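Local coordinates for cycloserine biosynthesis protein DcsG (Streptomyces lavendulae, PDB 6JIL) that catalyses the ATP- and magnesium-dependent cyclisation of O-ureido-D-serine to the antibiotic D-cycloserine, as a monomeric ligase of the ATP-grasp family, at residues Leu67-Cys70 and Glu71-His75. Residues are numbered along the deposited sequence; the frame is centred on the assembly and turned at random.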
ATOM      1  N   LEU A  67      10.775  -4.562  -9.369  1.00 19.98           N
ATOM      2  CA  LEU A  67      11.691  -4.964  -8.312  1.00 18.46           C
ATOM      3  C   LEU A  67      13.115  -4.988  -8.868  1.00 17.85           C
ATOM      4  O   LEU A  67      14.059  -4.596  -8.183  1.00 18.45           O
ATOM      5  CB  LEU A  67      11.309  -6.345  -7.771  1.00 17.97           C
ATOM      6  CG  LEU A  67      10.261  -6.398  -6.655  1.00 21.08           C
ATOM      7  CD1 LEU A  67       9.034  -5.636  -7.076  1.00 24.61           C
ATOM      8  CD2 LEU A  67       9.891  -7.849  -6.331  1.00 20.11           C
ATOM      9  N   ALA A  68      13.264  -5.438 -10.112  1.00 15.89           N
ATOM     10  CA  ALA A  68      14.575  -5.501 -10.754  1.00 13.86           C
ATOM     11  C   ALA A  68      15.100  -4.084 -10.968  1.00 13.56           C
ATOM     12  O   ALA A  68      16.292  -3.810 -10.803  1.00 10.69           O
ATOM     13  CB  ALA A  68      14.471  -6.236 -12.094  1.00 11.68           C
ATOM     14  N   PHE A  69      14.192  -3.187 -11.335  1.00 13.70           N
ATOM     15  CA  PHE A  69      14.538  -1.794 -11.565  1.00 14.40           C
ATOM     16  C   PHE A  69      15.078  -1.203 -10.272  1.00 13.92           C
ATOM     17  O   PHE A  69      16.149  -0.615 -10.250  1.00 14.46           O
ATOM     18  CB  PHE A  69      13.301  -1.014 -12.018  1.00 14.80           C
ATOM     19  CG  PHE A  69      13.432   0.474 -11.859  1.00 12.31           C
ATOM     20  CD1 PHE A  69      14.177   1.222 -12.759  1.00 12.80           C
ATOM     21  CD2 PHE A  69      12.816   1.127 -10.794  1.00 10.42           C
ATOM     22  CE1 PHE A  69      14.308   2.612 -12.601  1.00 12.57           C
ATOM     23  CE2 PHE A  69      12.939   2.513 -10.625  1.00  9.45           C
ATOM     24  CZ  PHE A  69      13.685   3.253 -11.531  1.00  9.68           C
ATOM     25  N   CYS A  70      14.327  -1.372  -9.192  1.00 14.83           N
ATOM     26  CA  CYS A  70      14.741  -0.859  -7.894  1.00 15.08           C
ATOM     27  C   CYS A  70      16.115  -1.399  -7.517  1.00 15.40           C
ATOM     28  O   CYS A  70      16.989  -0.647  -7.082  1.00 14.89           O
ATOM     29  CB  CYS A  70      13.717  -1.247  -6.825  1.00 14.33           C
ATOM     30  SG  CYS A  70      12.085  -0.532  -7.076  1.00 15.81           S
ATOM     31  N   GLU A  71      16.295  -2.708  -7.675  1.00 16.21           N
ATOM     32  CA  GLU A  71      17.557  -3.364  -7.372  1.00 16.40           C
ATOM     33  C   GLU A  71      18.719  -2.718  -8.132  1.00 16.91           C
ATOM     34  O   GLU A  71      19.748  -2.397  -7.540  1.00 18.28           O
ATOM     35  CB  GLU A  71      17.462  -4.850  -7.723  1.00 19.21           C
ATOM     36  CG  GLU A  71      18.725  -5.662  -7.467  1.00 22.26           C
ATOM     37  CD  GLU A  71      19.195  -5.588  -6.022  1.00 25.92           C
ATOM     38  OE1 GLU A  71      18.343  -5.599  -5.105  1.00 26.57           O
ATOM     39  OE2 GLU A  71      20.425  -5.532  -5.806  1.00 29.09           O
ATOM     40  N   ARG A  72      18.556  -2.522  -9.437  1.00 16.37           N
ATOM     41  CA  ARG A  72      19.611  -1.913 -10.249  1.00 15.56           C
ATOM     42  C   ARG A  72      19.894  -0.464  -9.857  1.00 16.88           C
ATOM     43  O   ARG A  72      21.030  -0.004  -9.941  1.00 18.03           O
ATOM     44  CB  ARG A  72      19.243  -1.927 -11.732  1.00 14.62           C
ATOM     45  CG  ARG A  72      19.196  -3.292 -12.392  1.00 13.43           C
ATOM     46  CD  ARG A  72      19.217  -3.119 -13.923  1.00 12.69           C
ATOM     47  NE  ARG A  72      18.060  -2.369 -14.397  1.00 12.88           N
ATOM     48  CZ  ARG A  72      16.845  -2.888 -14.545  1.00 14.87           C
ATOM     49  NH1 ARG A  72      16.630  -4.167 -14.263  1.00 13.85           N
ATOM     50  NH2 ARG A  72      15.840  -2.122 -14.950  1.00 13.67           N
ATOM     51  N   VAL A  73      18.858   0.257  -9.451  1.00 15.17           N
ATOM     52  CA  VAL A  73      19.016   1.647  -9.069  1.00 16.39           C
ATOM     53  C   VAL A  73      19.799   1.780  -7.760  1.00 17.23           C
ATOM     54  O   VAL A  73      20.572   2.718  -7.587  1.00 17.43           O
ATOM     55  CB  VAL A  73      17.628   2.338  -8.926  1.00 16.69           C
ATOM     56  CG1 VAL A  73      17.798   3.813  -8.555  1.00 15.32           C
ATOM     57  CG2 VAL A  73      16.856   2.211 -10.231  1.00 17.01           C
ATOM     58  N   SER A  74      19.609   0.825  -6.856  1.00 17.37           N
ATOM     59  CA  SER A  74      20.279   0.839  -5.556  1.00 20.09           C
ATOM     60  C   SER A  74      21.796   0.751  -5.664  1.00 22.66           C
ATOM     61  O   SER A  74      22.513   1.089  -4.723  1.00 22.71           O
ATOM     62  CB  SER A  74      19.794  -0.325  -4.698  1.00 18.02           C
ATOM     63  OG  SER A  74      20.263  -1.550  -5.230  1.00 18.45           O
ATOM     64  N   HIS A  75      22.285   0.288  -6.805  1.00 23.54           N
ATOM     65  CA  HIS A  75      23.719   0.156  -6.995  1.00 25.37           C
ATOM     66  C   HIS A  75      24.353   1.446  -7.458  1.00 24.44           C
ATOM     67  O   HIS A  75      25.545   1.662  -7.258  1.00 24.92           O
ATOM     68  CB  HIS A  75      24.016  -0.932  -8.023  1.00 26.30           C
ATOM     69  CG  HIS A  75      23.510  -2.283  -7.635  1.00 29.97           C
ATOM     70  ND1 HIS A  75      23.281  -3.282  -8.555  1.00 31.71           N
ATOM     71  CD2 HIS A  75      23.199  -2.805  -6.425  1.00 33.23           C
ATOM     72  CE1 HIS A  75      22.847  -4.363  -7.929  1.00 33.50           C
ATOM     73  NE2 HIS A  75      22.789  -4.099  -6.636  1.00 33.44           N
TER
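Four successive carbonyls, those of Leu67, Ala68, Phe69 and Cys70, each accept the amide hydrogen four residues on, from Glu71, Arg72, Val73 and Ser74. The bond from Arg72 N to Ala68 O is fairly straight, with an N-H...O angle of 164°. That from Ser74 N to Cys70 O is more bent, at 147°. Side chains add to this backbone ladder. Ser74 OG, placed between its own backbone N and carbonyl carbon (chi1 69°), donates to Glu71 O at 2.5 Å, so the hydroxyl is satisfied within the same turn. His75 lays one ring face over that carbonyl oxygen, while its NE2 makes a weak hydrogen bond of 2.9 Å to Glu71 OE2. The other carboxylate oxygen of Glu71 has a long, weak ion pair with Arg87. Arg72 folds back along the helix through a bend at chi3, bringing a guanidinium face over Phe69 CA and NH1 to 3.7 Å from Ala68 CB. NE is hydrogen-bonded to a tartrate, probably from the crystallisation liquor, and NH2 has a hydrogen bond of its own; NH1 passes Ala68 O at 3.5 Å, too poorly angled to bond, so that carbonyl is served by Arg72 N. On the buried side, Val73 CG2 sits over one face of the Phe69 ring, 3.6 Å from its centroid, as a CH-pi contact. Phe69 also meets Trp45 edge-to-face and, with Cys70, packs on Phe53, while Val73 rests on Val51 and Leu79. This is an amphipathic alpha-helix, 63-76, the crossover of a beta-alpha-beta unit linking parallel strands 50-55 and 78-79, with its apolar side against the sheet.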